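Local coordinates for dTDP-4-dehydrorhamnose reductase (Sulfolobus tokodaii, PDB 2GGS), which probably reduces dTDP-4-dehydrorhamnose to dTDP-rhamnose, using NADPH as the hydride donor, at residues L43-I53 and K82-R93. Residues are numbered along the deposited sequence; the frame is centred on the assembly and turned at random.
With NDP (NADPH dihydro-nicotinamide-adenine-dinucleotide phosphate), chain C.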
loop_
_atom_site.group_PDB
_atom_site.type_symbol
_atom_site.label_atom_id
_atom_site.label_comp_id
_atom_site.label_asym_id
_atom_site.label_seq_id
_atom_site.Cartn_x
_atom_site.Cartn_y
_atom_site.Cartn_z
ATOM N N LEU A 43 -5.128 -14.448 7.212
ATOM C CA LEU A 43 -3.669 -14.557 7.330
ATOM C C LEU A 43 -3.144 -14.649 8.781
ATOM O O LEU A 43 -1.977 -15.005 8.988
ATOM C CB LEU A 43 -2.992 -13.384 6.621
ATOM C CG LEU A 43 -2.513 -13.660 5.196
ATOM C CD1 LEU A 43 -3.588 -14.286 4.304
ATOM C CD2 LEU A 43 -1.923 -12.398 4.565
ATOM N N THR A 44 -3.998 -14.348 9.758
ATOM C CA THR A 44 -3.601 -14.467 11.182
ATOM C C THR A 44 -3.825 -15.893 11.734
ATOM O O THR A 44 -3.478 -16.175 12.881
ATOM C CB THR A 44 -4.278 -13.424 12.097
ATOM O OG1 THR A 44 -5.687 -13.672 12.178
ATOM C CG2 THR A 44 -4.003 -11.962 11.593
ATOM N N ASP A 45 -4.394 -16.765 10.929
ATOM C CA ASP A 45 -4.463 -18.204 11.256
ATOM C C ASP A 45 -3.210 -18.846 10.641
ATOM O O ASP A 45 -3.247 -19.406 9.533
ATOM C CB ASP A 45 -5.785 -18.812 10.743
ATOM C CG ASP A 45 -5.938 -20.308 11.100
ATOM O OD1 ASP A 45 -4.961 -20.959 11.522
ATOM O OD2 ASP A 45 -7.047 -20.829 10.913
ATOM N N PHE A 46 -2.091 -18.748 11.359
ATOM C CA PHE A 46 -0.794 -19.073 10.766
ATOM C C PHE A 46 -0.654 -20.495 10.189
ATOM O O PHE A 46 -0.148 -20.643 9.085
ATOM C CB PHE A 46 0.409 -18.671 11.651
ATOM C CG PHE A 46 0.363 -17.227 12.152
ATOM C CD1 PHE A 46 -0.014 -16.169 11.301
ATOM C CD2 PHE A 46 0.734 -16.922 13.463
ATOM C CE1 PHE A 46 -0.060 -14.842 11.782
ATOM C CE2 PHE A 46 0.719 -15.602 13.951
ATOM C CZ PHE A 46 0.309 -14.557 13.093
ATOM N N PRO A 47 -1.144 -21.544 10.892
ATOM C CA PRO A 47 -0.985 -22.855 10.262
ATOM C C PRO A 47 -1.775 -22.994 8.970
ATOM O O PRO A 47 -1.258 -23.614 8.015
ATOM C CB PRO A 47 -1.502 -23.838 11.349
ATOM C CG PRO A 47 -1.406 -23.047 12.629
ATOM C CD PRO A 47 -1.793 -21.653 12.216
ATOM N N ARG A 48 -2.964 -22.392 8.922
ATOM C CA ARG A 48 -3.829 -22.432 7.724
ATOM C C ARG A 48 -3.172 -21.652 6.574
ATOM O O ARG A 48 -3.185 -22.105 5.422
ATOM C CB ARG A 48 -5.228 -21.916 8.014
ATOM C CG ARG A 48 -6.133 -22.968 8.651
ATOM C CD ARG A 48 -7.617 -22.671 8.456
ATOM N NE ARG A 48 -8.442 -23.379 9.434
ATOM C CZ ARG A 48 -9.739 -23.147 9.632
ATOM N NH1 ARG A 48 -10.379 -22.249 8.891
ATOM N NH2 ARG A 48 -10.404 -23.831 10.558
ATOM N N LEU A 49 -2.582 -20.507 6.912
ATOM C CA LEU A 49 -1.792 -19.721 5.935
ATOM C C LEU A 49 -0.645 -20.522 5.325
ATOM O O LEU A 49 -0.531 -20.625 4.088
ATOM C CB LEU A 49 -1.278 -18.431 6.583
ATOM C CG LEU A 49 -0.224 -17.635 5.798
ATOM C CD1 LEU A 49 -0.887 -17.083 4.519
ATOM C CD2 LEU A 49 0.308 -16.520 6.679
ATOM N N GLU A 50 0.227 -21.081 6.169
ATOM C CA GLU A 50 1.352 -21.835 5.663
ATOM C C GLU A 50 0.912 -23.036 4.804
ATOM O O GLU A 50 1.489 -23.303 3.752
ATOM C CB GLU A 50 2.296 -22.268 6.790
ATOM C CG GLU A 50 2.911 -21.091 7.566
ATOM C CD GLU A 50 4.082 -21.487 8.480
ATOM O OE1 GLU A 50 4.893 -22.357 8.127
ATOM O OE2 GLU A 50 4.176 -20.934 9.575
ATOM N N ASP A 51 -0.124 -23.741 5.252
ATOM C CA ASP A 51 -0.657 -24.880 4.509
ATOM C C ASP A 51 -1.164 -24.440 3.146
ATOM O O ASP A 51 -0.934 -25.106 2.149
ATOM C CB ASP A 51 -1.843 -25.514 5.250
ATOM C CG ASP A 51 -2.320 -26.786 4.560
ATOM O OD1 ASP A 51 -1.496 -27.698 4.370
ATOM O OD2 ASP A 51 -3.493 -26.839 4.168
ATOM N N PHE A 52 -1.808 -23.283 3.107
ATOM C CA PHE A 52 -2.406 -22.770 1.866
ATOM C C PHE A 52 -1.308 -22.503 0.854
ATOM O O PHE A 52 -1.413 -22.894 -0.326
ATOM C CB PHE A 52 -3.217 -21.503 2.168
ATOM C CG PHE A 52 -3.966 -20.980 0.990
ATOM C CD1 PHE A 52 -5.223 -21.488 0.659
ATOM C CD2 PHE A 52 -3.386 -20.032 0.162
ATOM C CE1 PHE A 52 -5.913 -20.998 -0.461
ATOM C CE2 PHE A 52 -4.064 -19.576 -0.975
ATOM C CZ PHE A 52 -5.304 -20.047 -1.282
ATOM N N ILE A 53 -0.222 -21.877 1.330
ATOM C CA ILE A 53 0.881 -21.533 0.454
ATOM C C ILE A 53 1.542 -22.785 -0.096
ATOM O O ILE A 53 1.807 -22.874 -1.294
ATOM C CB ILE A 53 1.892 -20.612 1.195
ATOM C CG1 ILE A 53 1.278 -19.204 1.346
ATOM C CG2 ILE A 53 3.238 -20.532 0.445
ATOM C CD1 ILE A 53 2.000 -18.282 2.328
ATOM N N LYS A 82 -0.309 -8.637 14.434
ATOM C CA LYS A 82 -0.492 -9.948 13.906
ATOM C C LYS A 82 -0.614 -9.988 12.409
ATOM O O LYS A 82 -0.106 -10.922 11.796
ATOM C CB LYS A 82 -1.764 -10.557 14.478
ATOM C CG LYS A 82 -1.539 -11.055 15.882
ATOM C CD LYS A 82 -2.326 -12.348 16.095
ATOM C CE LYS A 82 -3.665 -12.091 16.780
ATOM N NZ LYS A 82 -3.488 -11.946 18.267
ATOM N N ILE A 83 -1.297 -9.003 11.834
ATOM C CA ILE A 83 -1.509 -9.024 10.375
ATOM C C ILE A 83 -0.381 -8.258 9.672
ATOM O O ILE A 83 0.106 -8.736 8.656
ATOM C CB ILE A 83 -2.921 -8.519 9.947
ATOM C CG1 ILE A 83 -3.182 -8.661 8.431
ATOM C CG2 ILE A 83 -3.165 -7.056 10.401
ATOM C CD1 ILE A 83 -2.893 -10.014 7.815
ATOM N N ASN A 84 0.007 -7.102 10.225
ATOM C CA ASN A 84 0.984 -6.250 9.519
ATOM C C ASN A 84 2.405 -6.719 9.672
ATOM O O ASN A 84 3.271 -6.416 8.812
ATOM C CB ASN A 84 0.877 -4.822 10.027
ATOM C CG ASN A 84 -0.357 -4.121 9.539
ATOM O OD1 ASN A 84 -1.096 -4.615 8.674
ATOM N ND2 ASN A 84 -0.558 -2.916 10.063
ATOM N N ALA A 85 2.665 -7.473 10.741
ATOM C CA ALA A 85 4.015 -7.951 11.000
ATOM C C ALA A 85 4.084 -9.483 11.052
ATOM O O ALA A 85 4.716 -10.129 10.210
ATOM C CB ALA A 85 4.592 -7.317 12.277
ATOM N N GLU A 86 3.390 -10.099 12.016
ATOM C CA GLU A 86 3.671 -11.516 12.266
ATOM C C GLU A 86 3.283 -12.425 11.081
ATOM O O GLU A 86 3.976 -13.379 10.825
ATOM C CB GLU A 86 2.958 -11.985 13.554
ATOM C CG GLU A 86 3.597 -13.256 14.129
ATOM C CD GLU A 86 3.146 -13.538 15.551
ATOM O OE1 GLU A 86 2.194 -12.872 16.019
ATOM O OE2 GLU A 86 3.757 -14.434 16.168
ATOM N N ALA A 87 2.205 -12.110 10.365
ATOM C CA ALA A 87 1.772 -12.916 9.212
ATOM C C ALA A 87 2.885 -13.005 8.194
ATOM O O ALA A 87 3.044 -14.035 7.525
ATOM C CB ALA A 87 0.487 -12.360 8.575
ATOM N N VAL A 88 3.657 -11.899 8.083
ATOM C CA VAL A 88 4.754 -11.849 7.112
ATOM C C VAL A 88 5.794 -12.918 7.432
ATOM O O VAL A 88 6.366 -13.526 6.518
ATOM C CB VAL A 88 5.404 -10.443 7.026
ATOM C CG1 VAL A 88 6.512 -10.447 5.938
ATOM C CG2 VAL A 88 4.363 -9.400 6.699
ATOM N N ARG A 89 6.059 -13.148 8.727
ATOM C CA ARG A 89 7.014 -14.179 9.111
ATOM C C ARG A 89 6.581 -15.540 8.529
ATOM O O ARG A 89 7.395 -16.348 8.019
ATOM C CB ARG A 89 7.146 -14.269 10.629
ATOM C CG ARG A 89 8.247 -15.280 10.991
ATOM C CD ARG A 89 8.647 -15.222 12.462
ATOM N NE ARG A 89 7.828 -16.096 13.290
ATOM C CZ ARG A 89 8.082 -17.378 13.523
ATOM N NH1 ARG A 89 9.128 -17.984 12.958
ATOM N NH2 ARG A 89 7.258 -18.062 14.302
ATOM N N HIS A 90 5.291 -15.785 8.583
ATOM C CA HIS A 90 4.773 -17.061 8.141
ATOM C C HIS A 90 4.663 -17.168 6.617
ATOM O O HIS A 90 4.855 -18.219 6.055
ATOM C CB HIS A 90 3.452 -17.324 8.870
ATOM C CG HIS A 90 3.645 -17.492 10.339
ATOM N ND1 HIS A 90 4.055 -18.691 10.882
ATOM C CD2 HIS A 90 3.542 -16.624 11.377
ATOM C CE1 HIS A 90 4.166 -18.563 12.196
ATOM N NE2 HIS A 90 3.881 -17.319 12.523
ATOM N N ILE A 91 4.371 -16.061 5.949
ATOM C CA ILE A 91 4.435 -16.036 4.509
ATOM C C ILE A 91 5.856 -16.351 4.011
ATOM O O ILE A 91 6.043 -17.174 3.135
ATOM C CB ILE A 91 3.977 -14.651 3.983
ATOM C CG1 ILE A 91 2.476 -14.481 4.248
ATOM C CG2 ILE A 91 4.290 -14.542 2.493
ATOM C CD1 ILE A 91 1.974 -13.044 3.895
ATOM N N VAL A 92 6.848 -15.718 4.616
ATOM C CA VAL A 92 8.252 -15.974 4.262
ATOM C C VAL A 92 8.641 -17.452 4.520
ATOM O O VAL A 92 9.249 -18.089 3.657
ATOM C CB VAL A 92 9.183 -15.011 4.984
ATOM C CG1 VAL A 92 10.639 -15.442 4.821
ATOM C CG2 VAL A 92 8.951 -13.590 4.415
ATOM N N ARG A 93 8.244 -17.980 5.687
ATOM C CA ARG A 93 8.607 -19.354 6.041
ATOM C C ARG A 93 8.050 -20.394 5.057
ATOM O O ARG A 93 8.799 -21.210 4.496
ATOM C CB ARG A 93 8.177 -19.689 7.466
ATOM C CG ARG A 93 8.772 -21.008 7.906
ATOM C CD ARG A 93 8.691 -21.145 9.389
ATOM N NE ARG A 93 7.318 -21.252 9.856
ATOM C CZ ARG A 93 7.005 -21.578 11.108
ATOM N NH1 ARG A 93 7.974 -21.825 11.976
ATOM N NH2 ARG A 93 5.744 -21.674 11.501
HETATM P PA NDP C . -6.818 -2.095 1.637
HETATM O O1A NDP C . -7.202 -1.600 2.969
HETATM O O2A NDP C . -7.703 -1.632 0.542
HETATM O O5B NDP C . -6.760 -3.673 1.588
HETATM C C5B NDP C . -6.330 -4.417 2.714
HETATM C C4B NDP C . -6.366 -5.859 2.279
HETATM O O4B NDP C . -5.798 -6.636 3.337
HETATM C C3B NDP C . -7.766 -6.363 1.968
HETATM O O3B NDP C . -7.702 -7.177 0.829
HETATM C C2B NDP C . -8.067 -7.210 3.212
HETATM O O2B NDP C . -8.942 -8.234 2.849
HETATM C C1B NDP C . -6.672 -7.741 3.511
HETATM N N9A NDP C . -6.573 -8.223 4.893
HETATM C C8A NDP C . -6.585 -7.473 6.030
HETATM N N7A NDP C . -6.497 -8.315 7.099
HETATM C C5A NDP C . -6.434 -9.572 6.626
HETATM C C6A NDP C . -6.351 -10.818 7.259
HETATM N N6A NDP C . -6.425 -10.906 8.616
HETATM N N1A NDP C . -6.333 -11.923 6.451
HETATM C C2A NDP C . -6.372 -11.867 5.063
HETATM N N3A NDP C . -6.470 -10.639 4.453
HETATM C C4A NDP C . -6.505 -9.533 5.231
HETATM O O3 NDP C . -5.262 -1.652 1.512
HETATM P PN NDP C . -4.510 -1.097 0.186
HETATM O O1N NDP C . -4.809 -1.840 -1.017
HETATM O O2N NDP C . -4.752 0.361 0.271
HETATM O O5D NDP C . -2.994 -1.324 0.646
HETATM C C5D NDP C . -2.202 -2.337 0.036
HETATM C C4D NDP C . -0.822 -2.427 0.674
HETATM O O4D NDP C . -0.180 -1.183 0.512
HETATM C C3D NDP C . -0.831 -2.713 2.173
HETATM O O3D NDP C . 0.334 -3.463 2.389
HETATM C C2D NDP C . -0.694 -1.351 2.807
HETATM O O2D NDP C . -0.141 -1.459 4.107
HETATM C C1D NDP C . 0.260 -0.691 1.781
HETATM N N1N NDP C . 0.152 0.771 1.836
HETATM C C2N NDP C . -1.101 1.321 1.798
HETATM C C3N NDP C . -1.292 2.687 1.653
HETATM C C7N NDP C . -2.686 3.224 1.614
HETATM O O7N NDP C . -2.879 4.617 1.704
HETATM N N7N NDP C . -3.717 2.387 1.512
HETATM C C4N NDP C . -0.104 3.625 1.544
HETATM C C5N NDP C . 1.237 2.936 1.631
HETATM C C6N NDP C . 1.294 1.543 1.759
HETATM P P2B NDP C . -10.558 -8.184 3.221
HETATM O O1X NDP C . -11.111 -9.183 2.286
HETATM O O2X NDP C . -11.064 -6.798 3.003
HETATM O O3X NDP C . -10.770 -8.563 4.709
#
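At the adenine end of the NADPH-binding Rossmann domain, two helices pack side by side through Phe46 and His90, the axes of segments 46-53 and 82-93 lying 31° apart and 9.1 Å at closest approach. The two rings form an offset stack, centroids separated by 4.1 Å. Phe46 CB sits squarely over the imidazole face, while its ring enters a hole made by Lys82, Glu86, Ala87 and His90, knob-into-hole fashion; Thr44 O lies over the phenyl face turned away from His90. Glu50 CG lies anti to the carbonyl carbon (chi1 -61°), and the extended chain beyond it carries the carboxylate across. In the imidazole plane, His90 ND1 donates a nearly straight 2.6 Å bond to Glu50 OE2, on its anti side and tilted out of the carboxylate plane. Arg93 grips side-on: NH2 meets the syn lone pair of OE2 at 2.6 Å, and NE makes a longer, bent bond to OE1, tilted from the guanidinium plane. An alanine in place of Glu50 would probably leave Arg93 without its mate and the imidazole less firmly fixed under Phe46. Deeper in, Leu49 and Ile53 rest on Ile91. Leu43 N donates to N1A of NADPH at 2.9 Å, an adenine-recognising backbone contact characteristic of the short-chain dehydrogenase/reductase Rossmann fold.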